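Virulence protein STM3117 (Salmonella enterica subsp. enterica serovar Typhimurium, PDB 3HUH) is critically involved in promoting replication of the bacterium inside host macrophages and may take part in the biosynthesis and modification of cell-wall peptidoglycan. Local coordinates at residues A[32-35]-A[36-40]; A[58-62]-A[63-67]; A[76-79]-A[80-84]; A[99-102]-A[103-107]. All blocks are in the same frame, centred on the assembly; numbering follows the deposited sequence.

All four contacts belong to a vicinal oxygen chelate (VOC) fold with two four-stranded sheets. Contact 1 starts helix 34-43, whose isoleucines rest on Lys57 and Leu68 of the two hairpin strands, next to the residues of contact 2; the centres of these two contacts are about 15 Å apart, their nearest atoms about 4 Å. After the second hairpin strand, 64-70, the loop holding contact 3 leads toward strand 88-93. Contact 4 lies on helix 97-106, which packs on strand 123-131 of the other sheet. Contacts 3 and 4 stand on opposite sides of the chain's centre, their own centres about 32 Å apart. Contacts 2 and 3 both touch the second subunit.

Contact 1: residues A[32-35]-A[36-40]; sequences SDIS and TTIRF
Asp33 and Thr36 meet with their side chains crossed at about a right angle, and one carboxylate oxygen does the work. Asp33 OD2 accepts from Thr36 N at 2.9 Å and from Thr36 OG1 at 2.7 Å. Both donors come to its anti side but from opposite faces of the carboxylate plane, so OD2 is gripped from both sides of its plane. With CG turned anti to the backbone N (chi1 -171°), the carboxylate folds over the first turn of the helix. An aspartate suits this N-cap: it is short enough to reach a backbone N-H that has no earlier carbonyl of the helix to bond, and its negative charge probably interacts well with the positive end of the helix dipole. The main chain begins its own bonding here too, Thr37 N giving to Asp33 O at 3.1 Å. A water accepts from Asp33 N and is also hydrogen-bonded to Thr37 OG1, bridging the cap residue to the first turn.

On another side of the helix, Ile34 and Ile38, one turn apart, cross obliquely. CG2 of Ile34 meets CD1 of Ile38 at 3.5 Å, and both residues rest against Leu68 and Lys57 of the neighbouring strands; branched apolar residues fit this sheet-facing strip. Arg39, on the outside, lays its CG 3.6 Å from Ser35 O. Gln70 OE1 takes the N-H of Ile34. The carboxylate bond to the third residue after it is a classic helix N-cap, and the apolar i, i+4 pair facing the strands marks helix 34-43 as one packed on a sheet of the VOC fold.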
# COMPACT_ATOMS: atom_id res chain seq x y z
N SER A 32 -5.86 10.44 11.73
CA SER A 32 -6.23 11.50 12.65
C SER A 32 -5.57 11.32 14.02
O SER A 32 -5.14 12.29 14.64
CB SER A 32 -7.76 11.58 12.80
OG SER A 32 -8.30 10.38 13.33
N ASP A 33 -5.49 10.08 14.48
CA ASP A 33 -4.89 9.79 15.78
C ASP A 33 -4.07 8.49 15.75
O ASP A 33 -4.62 7.39 15.69
CB ASP A 33 -5.97 9.67 16.85
CG ASP A 33 -5.40 9.59 18.24
OD1 ASP A 33 -4.94 10.63 18.77
OD2 ASP A 33 -5.38 8.48 18.81
N ILE A 34 -2.75 8.64 15.79
CA ILE A 34 -1.86 7.49 15.75
C ILE A 34 -2.15 6.47 16.86
O ILE A 34 -2.15 5.26 16.60
CB ILE A 34 -0.38 7.95 15.79
CG1 ILE A 34 -0.00 8.51 14.41
CG2 ILE A 34 0.53 6.80 16.19
CD1 ILE A 34 1.42 9.01 14.28
N SER A 35 -2.42 6.93 18.08
CA SER A 35 -2.70 6.01 19.18
C SER A 35 -3.88 5.09 18.86
O SER A 35 -3.82 3.87 19.08
CB SER A 35 -3.00 6.78 20.47
OG SER A 35 -1.84 7.42 20.95
N THR A 36 -4.94 5.67 18.33
CA THR A 36 -6.14 4.92 17.98
C THR A 36 -5.87 3.93 16.85
O THR A 36 -6.35 2.79 16.87
CB THR A 36 -7.27 5.87 17.55
OG1 THR A 36 -7.53 6.80 18.62
CG2 THR A 36 -8.53 5.10 17.24
N THR A 37 -5.09 4.37 15.87
CA THR A 37 -4.73 3.53 14.73
C THR A 37 -3.90 2.34 15.20
O THR A 37 -4.15 1.20 14.80
CB THR A 37 -3.95 4.35 13.69
OG1 THR A 37 -4.83 5.32 13.10
CG2 THR A 37 -3.37 3.46 12.60
N ILE A 38 -2.92 2.61 16.06
CA ILE A 38 -2.06 1.56 16.57
C ILE A 38 -2.87 0.50 17.31
O ILE A 38 -2.69 -0.70 17.08
CB ILE A 38 -0.96 2.15 17.49
CG1 ILE A 38 0.09 2.89 16.63
CG2 ILE A 38 -0.31 1.04 18.32
CD1 ILE A 38 1.22 3.55 17.42
N ARG A 39 -3.77 0.94 18.18
CA ARG A 39 -4.59 -0.01 18.92
C ARG A 39 -5.38 -0.94 18.00
O ARG A 39 -5.46 -2.14 18.25
CB ARG A 39 -5.54 0.72 19.87
CG ARG A 39 -4.90 1.13 21.19
CD ARG A 39 -5.95 1.57 22.21
NE ARG A 39 -5.44 1.55 23.58
CZ ARG A 39 -4.46 2.33 24.03
NH1 ARG A 39 -3.87 3.21 23.22
NH2 ARG A 39 -4.07 2.23 25.30
N PHE A 40 -5.94 -0.38 16.93
CA PHE A 40 -6.70 -1.19 15.98
C PHE A 40 -5.83 -2.23 15.28
O PHE A 40 -6.15 -3.43 15.29
CB PHE A 40 -7.36 -0.29 14.93
CG PHE A 40 -8.08 -1.05 13.85
CD1 PHE A 40 -9.35 -1.58 14.08
CD2 PHE A 40 -7.49 -1.26 12.61
CE1 PHE A 40 -10.02 -2.29 13.09
CE2 PHE A 40 -8.15 -1.98 11.60
CZ PHE A 40 -9.42 -2.50 11.84
O HOH W 1 -6.72 7.59 13.66

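Contact 2: residues A[58-62]-A[63-67]; sequences ALIFG and AQKIN
The ring of Phe61 has the backbone carbonyl of Gln64 over one face, Gln64 C lying 4.3 Å above the plane toward the rim. Ile66 CG1 comes in at the ring's edge, 3.6 Å from Phe61 CE2. The Gln64 amide, turned 63° from the ring, touches it with OE1, 3.6 Å from Phe61 CE1. Its NE2 gives to Ile24 O of the same chain, while OE1 accepts from Ile24 N of the second subunit. Phe47 stacks with the Phe61 ring and Phe91 meets it edge-to-face, so a large aromatic fits this buried spot.

On the other face of the sheet, Lys65 runs extended past Ala58, CD to Ala58 CB 3.9 Å. Its NZ gives to Asn67 OD1 at 2.9 Å, on a lone pair in the carbonyl plane, and makes a cation-pi contact with Phe52. Ala58 is small enough to leave Asn67 OD1 room beside its CB.

Backbone bonds join Leu59 with Ile66 and Phe61 with Gln64. Between the latter pair Gly62, whose positive phi (52°) comes easily to a residue without a side chain, and Ala63 make the two-residue turn, close to type II', of an antiparallel beta hairpin central to a four-stranded VOC sheet.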
# COMPACT_ATOMS: atom_id res chain seq x y z
N ALA A 58 5.51 3.05 13.27
CA ALA A 58 5.28 2.12 12.18
C ALA A 58 4.63 0.86 12.74
O ALA A 58 4.70 0.59 13.95
CB ALA A 58 6.58 1.78 11.48
N LEU A 59 3.99 0.11 11.86
CA LEU A 59 3.34 -1.13 12.23
C LEU A 59 4.02 -2.20 11.40
O LEU A 59 3.96 -2.18 10.17
CB LEU A 59 1.85 -1.08 11.90
CG LEU A 59 1.04 -0.15 12.81
CD1 LEU A 59 -0.29 0.17 12.16
CD2 LEU A 59 0.85 -0.80 14.18
N ILE A 60 4.68 -3.12 12.09
CA ILE A 60 5.40 -4.21 11.46
C ILE A 60 4.52 -5.45 11.27
O ILE A 60 3.76 -5.81 12.16
CB ILE A 60 6.61 -4.64 12.35
CG1 ILE A 60 7.48 -3.42 12.68
CG2 ILE A 60 7.38 -5.76 11.68
CD1 ILE A 60 7.99 -2.68 11.47
N PHE A 61 4.64 -6.08 10.11
CA PHE A 61 3.91 -7.32 9.82
C PHE A 61 4.67 -8.03 8.71
O PHE A 61 5.15 -7.39 7.78
CB PHE A 61 2.45 -7.04 9.41
CG PHE A 61 2.31 -6.25 8.15
CD1 PHE A 61 2.21 -6.89 6.92
CD2 PHE A 61 2.28 -4.86 8.19
CE1 PHE A 61 2.07 -6.16 5.74
CE2 PHE A 61 2.14 -4.12 7.02
CZ PHE A 61 2.03 -4.77 5.80
N GLY A 62 4.79 -9.35 8.82
CA GLY A 62 5.53 -10.09 7.82
C GLY A 62 6.90 -9.44 7.67
O GLY A 62 7.56 -9.15 8.67
N ALA A 63 7.30 -9.20 6.43
CA ALA A 63 8.58 -8.56 6.15
C ALA A 63 8.32 -7.18 5.54
O ALA A 63 9.11 -6.68 4.74
CB ALA A 63 9.40 -9.41 5.19
N GLN A 64 7.20 -6.58 5.93
CA GLN A 64 6.83 -5.27 5.42
C GLN A 64 6.42 -4.40 6.60
O GLN A 64 6.51 -4.82 7.75
CB GLN A 64 5.66 -5.41 4.43
CG GLN A 64 5.99 -6.22 3.16
CD GLN A 64 4.76 -6.55 2.31
OE1 GLN A 64 3.84 -7.23 2.76
NE2 GLN A 64 4.75 -6.08 1.07
N LYS A 65 5.99 -3.17 6.32
CA LYS A 65 5.53 -2.30 7.38
C LYS A 65 4.68 -1.15 6.85
O LYS A 65 4.70 -0.85 5.66
CB LYS A 65 6.71 -1.74 8.20
CG LYS A 65 7.58 -0.70 7.49
CD LYS A 65 8.49 -0.00 8.52
CE LYS A 65 9.46 0.97 7.85
NZ LYS A 65 9.89 2.02 8.83
N ILE A 66 3.91 -0.56 7.75
CA ILE A 66 3.08 0.59 7.41
C ILE A 66 3.55 1.73 8.30
O ILE A 66 3.48 1.64 9.53
CB ILE A 66 1.59 0.31 7.67
CG1 ILE A 66 1.07 -0.68 6.63
CG2 ILE A 66 0.80 1.61 7.64
CD1 ILE A 66 -0.33 -1.14 6.87
N ASN A 67 4.08 2.78 7.69
CA ASN A 67 4.52 3.94 8.45
C ASN A 67 3.30 4.81 8.69
O ASN A 67 2.41 4.91 7.83
CB ASN A 67 5.59 4.73 7.70
CG ASN A 67 6.92 4.02 7.66
OD1 ASN A 67 7.26 3.27 8.58
ND2 ASN A 67 7.70 4.28 6.61

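Contact 3: residues A[76-79]-A[80-84]; sequences EPKA and SRPTP
Lys78 comes first, lying across Pro82 at about a right angle. Its CG sits between the backbone N and the carbonyl carbon (chi1 59°), and from there the chain runs fully extended, so that three methylenes in a row pass over one corner of the proline ring, the closest being CD at 3.8 Å from Pro82 CG. A lysine serves well here because its aliphatic shaft can pack on a ring while its ammonium goes on to a charge: NZ forms a salt bridge with Glu74, and a long one, 3.7 Å, with Glu76 OE1. The carbonyl of Lys78 accepts from Arg131 of the second subunit.

Ala79 follows, where the loop joining strand 64-70 of one VOC sheet to strand 88-93 of the other bends sharply. Its CB is 4.4 Å from Pro82 CG, and Ala79 O lies 3.3 Å from Pro82 CD. The chain reverses through Ser80 and Arg81 without the usual backbone bond from the fourth residue of a turn, since a proline nitrogen carries no hydrogen. Ser80 OG is hydrogen-bonded to Gly135 O of the second subunit. Beyond the bend, Thr83 OG1 gives to Arg81 O at 2.8 Å, approaching 53° out of the carbonyl plane.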
# COMPACT_ATOMS: atom_id res chain seq x y z
N GLU A 76 7.81 14.93 5.49
CA GLU A 76 8.03 15.17 4.06
C GLU A 76 9.21 14.38 3.49
O GLU A 76 10.17 14.10 4.20
CB GLU A 76 8.26 16.66 3.83
CG GLU A 76 7.25 17.57 4.50
CD GLU A 76 6.19 18.09 3.55
OE1 GLU A 76 5.30 18.84 4.01
OE2 GLU A 76 6.26 17.76 2.35
N PRO A 77 9.15 14.01 2.20
CA PRO A 77 8.04 14.27 1.28
C PRO A 77 6.88 13.33 1.60
O PRO A 77 7.07 12.33 2.28
CB PRO A 77 8.66 13.98 -0.09
CG PRO A 77 9.55 12.83 0.22
CD PRO A 77 10.23 13.27 1.52
N LYS A 78 5.69 13.66 1.10
CA LYS A 78 4.51 12.85 1.35
C LYS A 78 3.59 12.86 0.12
O LYS A 78 3.92 13.47 -0.90
CB LYS A 78 3.75 13.41 2.56
CG LYS A 78 3.33 14.86 2.37
CD LYS A 78 2.84 15.50 3.68
CE LYS A 78 2.30 16.90 3.41
NZ LYS A 78 1.86 17.58 4.65
N ALA A 79 2.45 12.19 0.22
CA ALA A 79 1.50 12.15 -0.89
C ALA A 79 1.08 13.58 -1.25
O ALA A 79 1.13 14.47 -0.41
CB ALA A 79 0.27 11.32 -0.49
N SER A 80 0.66 13.80 -2.49
CA SER A 80 0.23 15.14 -2.88
C SER A 80 -1.03 15.57 -2.12
O SER A 80 -1.21 16.75 -1.82
CB SER A 80 -0.03 15.20 -4.39
OG SER A 80 1.19 15.29 -5.10
N ARG A 81 -1.88 14.61 -1.79
CA ARG A 81 -3.10 14.89 -1.05
C ARG A 81 -3.29 13.89 0.09
O ARG A 81 -4.13 12.99 0.01
CB ARG A 81 -4.31 14.85 -2.01
CG ARG A 81 -4.26 15.91 -3.10
CD ARG A 81 -5.26 15.64 -4.24
NE ARG A 81 -6.66 15.77 -3.83
CZ ARG A 81 -7.69 15.52 -4.63
NH1 ARG A 81 -7.49 15.14 -5.88
NH2 ARG A 81 -8.93 15.67 -4.18
N PRO A 82 -2.50 14.02 1.17
CA PRO A 82 -2.58 13.13 2.33
C PRO A 82 -4.01 13.15 2.84
O PRO A 82 -4.53 14.21 3.19
CB PRO A 82 -1.61 13.77 3.33
CG PRO A 82 -0.63 14.48 2.44
CD PRO A 82 -1.53 15.10 1.41
N THR A 83 -4.65 11.99 2.90
CA THR A 83 -6.04 11.92 3.29
C THR A 83 -6.40 10.71 4.15
O THR A 83 -6.27 9.56 3.73
CB THR A 83 -6.94 11.88 2.03
OG1 THR A 83 -6.64 13.00 1.19
CG2 THR A 83 -8.42 11.91 2.42
N PRO A 84 -6.88 10.95 5.38
CA PRO A 84 -7.25 9.82 6.24
C PRO A 84 -8.45 9.12 5.58
O PRO A 84 -9.34 9.78 5.06
CB PRO A 84 -7.64 10.49 7.55
CG PRO A 84 -6.74 11.69 7.59
CD PRO A 84 -6.85 12.21 6.16

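Contact 4: residues A[99-102]-A[103-107]; sequences DVVS and EILQA
Ser102 OG accepts from Gln106 NE2 at 2.8 Å, one helical turn further on. The bond is bent, with an N-H...O angle of 131°, and the hydroxyl oxygen lies 22° out of the glutamine amide plane. Each side chain is set for it by its first torsion: the serine hydroxyl stands opposite its own nitrogen (chi1 174°), pointing along the helix toward its C-terminal end, while Gln106 turns its CG to the side of its own N and so back over Ser102. Gln106 CG passes 3.2 Å from Ser102 O, which accepts the backbone N-H of Gln106. A short hydroxyl and a longer amide suit this spacing, the one fixed near the helix surface and the other able to fold back to it.

These residues line the outer side of helix 97-106, a helix of the VOC fold laid against strand 123-131. On the buried side Val100 and Ile104 meet at a slant, Val100 CG1 to Ile104 CD1 4.1 Å. Ile104 touches Ile128 and Ile130, a place where a branched apolar side chain packs between helix and sheet, and Val101 also reaches Ile128. Val101 and Leu105 lie side by side, pointing the same way, with Val101 CG1 4.2 Å from Leu105 CD1, and both rest on Ile111 of the following loop. At the last turn Ala107 N makes weak bonds to both Glu103 O and Ile104 O.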
# COMPACT_ATOMS: atom_id res chain seq x y z
N ASP A 99 -12.22 -18.62 10.41
CA ASP A 99 -11.80 -18.36 11.77
C ASP A 99 -11.57 -16.85 11.90
O ASP A 99 -11.84 -16.26 12.95
CB ASP A 99 -10.50 -19.11 12.11
CG ASP A 99 -10.70 -20.62 12.23
OD1 ASP A 99 -11.84 -21.06 12.49
OD2 ASP A 99 -9.71 -21.36 12.07
N VAL A 100 -11.08 -16.24 10.83
CA VAL A 100 -10.83 -14.80 10.84
C VAL A 100 -12.17 -14.07 10.96
O VAL A 100 -12.28 -13.10 11.71
CB VAL A 100 -10.13 -14.33 9.54
CG1 VAL A 100 -9.99 -12.81 9.54
CG2 VAL A 100 -8.76 -14.99 9.42
N VAL A 101 -13.17 -14.54 10.22
CA VAL A 101 -14.50 -13.93 10.28
C VAL A 101 -14.97 -13.93 11.73
O VAL A 101 -15.42 -12.91 12.24
CB VAL A 101 -15.52 -14.72 9.43
CG1 VAL A 101 -16.94 -14.28 9.77
CG2 VAL A 101 -15.24 -14.49 7.95
N SER A 102 -14.85 -15.08 12.39
CA SER A 102 -15.26 -15.21 13.78
C SER A 102 -14.47 -14.27 14.68
O SER A 102 -15.03 -13.63 15.58
CB SER A 102 -15.07 -16.66 14.23
OG SER A 102 -15.33 -16.79 15.62
N GLU A 103 -13.17 -14.17 14.44
CA GLU A 103 -12.29 -13.32 15.23
C GLU A 103 -12.75 -11.86 15.14
O GLU A 103 -12.80 -11.15 16.15
CB GLU A 103 -10.86 -13.46 14.71
CG GLU A 103 -9.77 -12.98 15.63
CD GLU A 103 -8.39 -13.30 15.08
OE1 GLU A 103 -8.15 -14.48 14.74
OE2 GLU A 103 -7.55 -12.39 14.98
N ILE A 104 -13.10 -11.42 13.94
CA ILE A 104 -13.55 -10.06 13.70
C ILE A 104 -14.85 -9.75 14.44
O ILE A 104 -14.98 -8.70 15.07
CB ILE A 104 -13.76 -9.80 12.18
CG1 ILE A 104 -12.40 -9.73 11.49
CG2 ILE A 104 -14.58 -8.52 11.97
CD1 ILE A 104 -12.49 -9.60 9.98
N LEU A 105 -15.82 -10.66 14.37
CA LEU A 105 -17.09 -10.45 15.04
C LEU A 105 -16.92 -10.43 16.56
O LEU A 105 -17.53 -9.62 17.26
CB LEU A 105 -18.08 -11.54 14.64
CG LEU A 105 -18.50 -11.53 13.17
CD1 LEU A 105 -19.31 -12.78 12.88
CD2 LEU A 105 -19.29 -10.27 12.86
N GLN A 106 -16.06 -11.31 17.07
CA GLN A 106 -15.82 -11.37 18.51
C GLN A 106 -15.16 -10.10 19.01
O GLN A 106 -15.28 -9.74 20.18
CB GLN A 106 -14.96 -12.59 18.84
CG GLN A 106 -15.71 -13.90 18.71
CD GLN A 106 -14.86 -15.10 19.08
OE1 GLN A 106 -14.13 -15.08 20.07
NE2 GLN A 106 -14.97 -16.16 18.29
N ALA A 107 -14.45 -9.41 18.12
CA ALA A 107 -13.77 -8.17 18.48
C ALA A 107 -14.73 -6.98 18.37
O ALA A 107 -14.34 -5.83 18.58
CB ALA A 107 -12.56 -7.95 17.58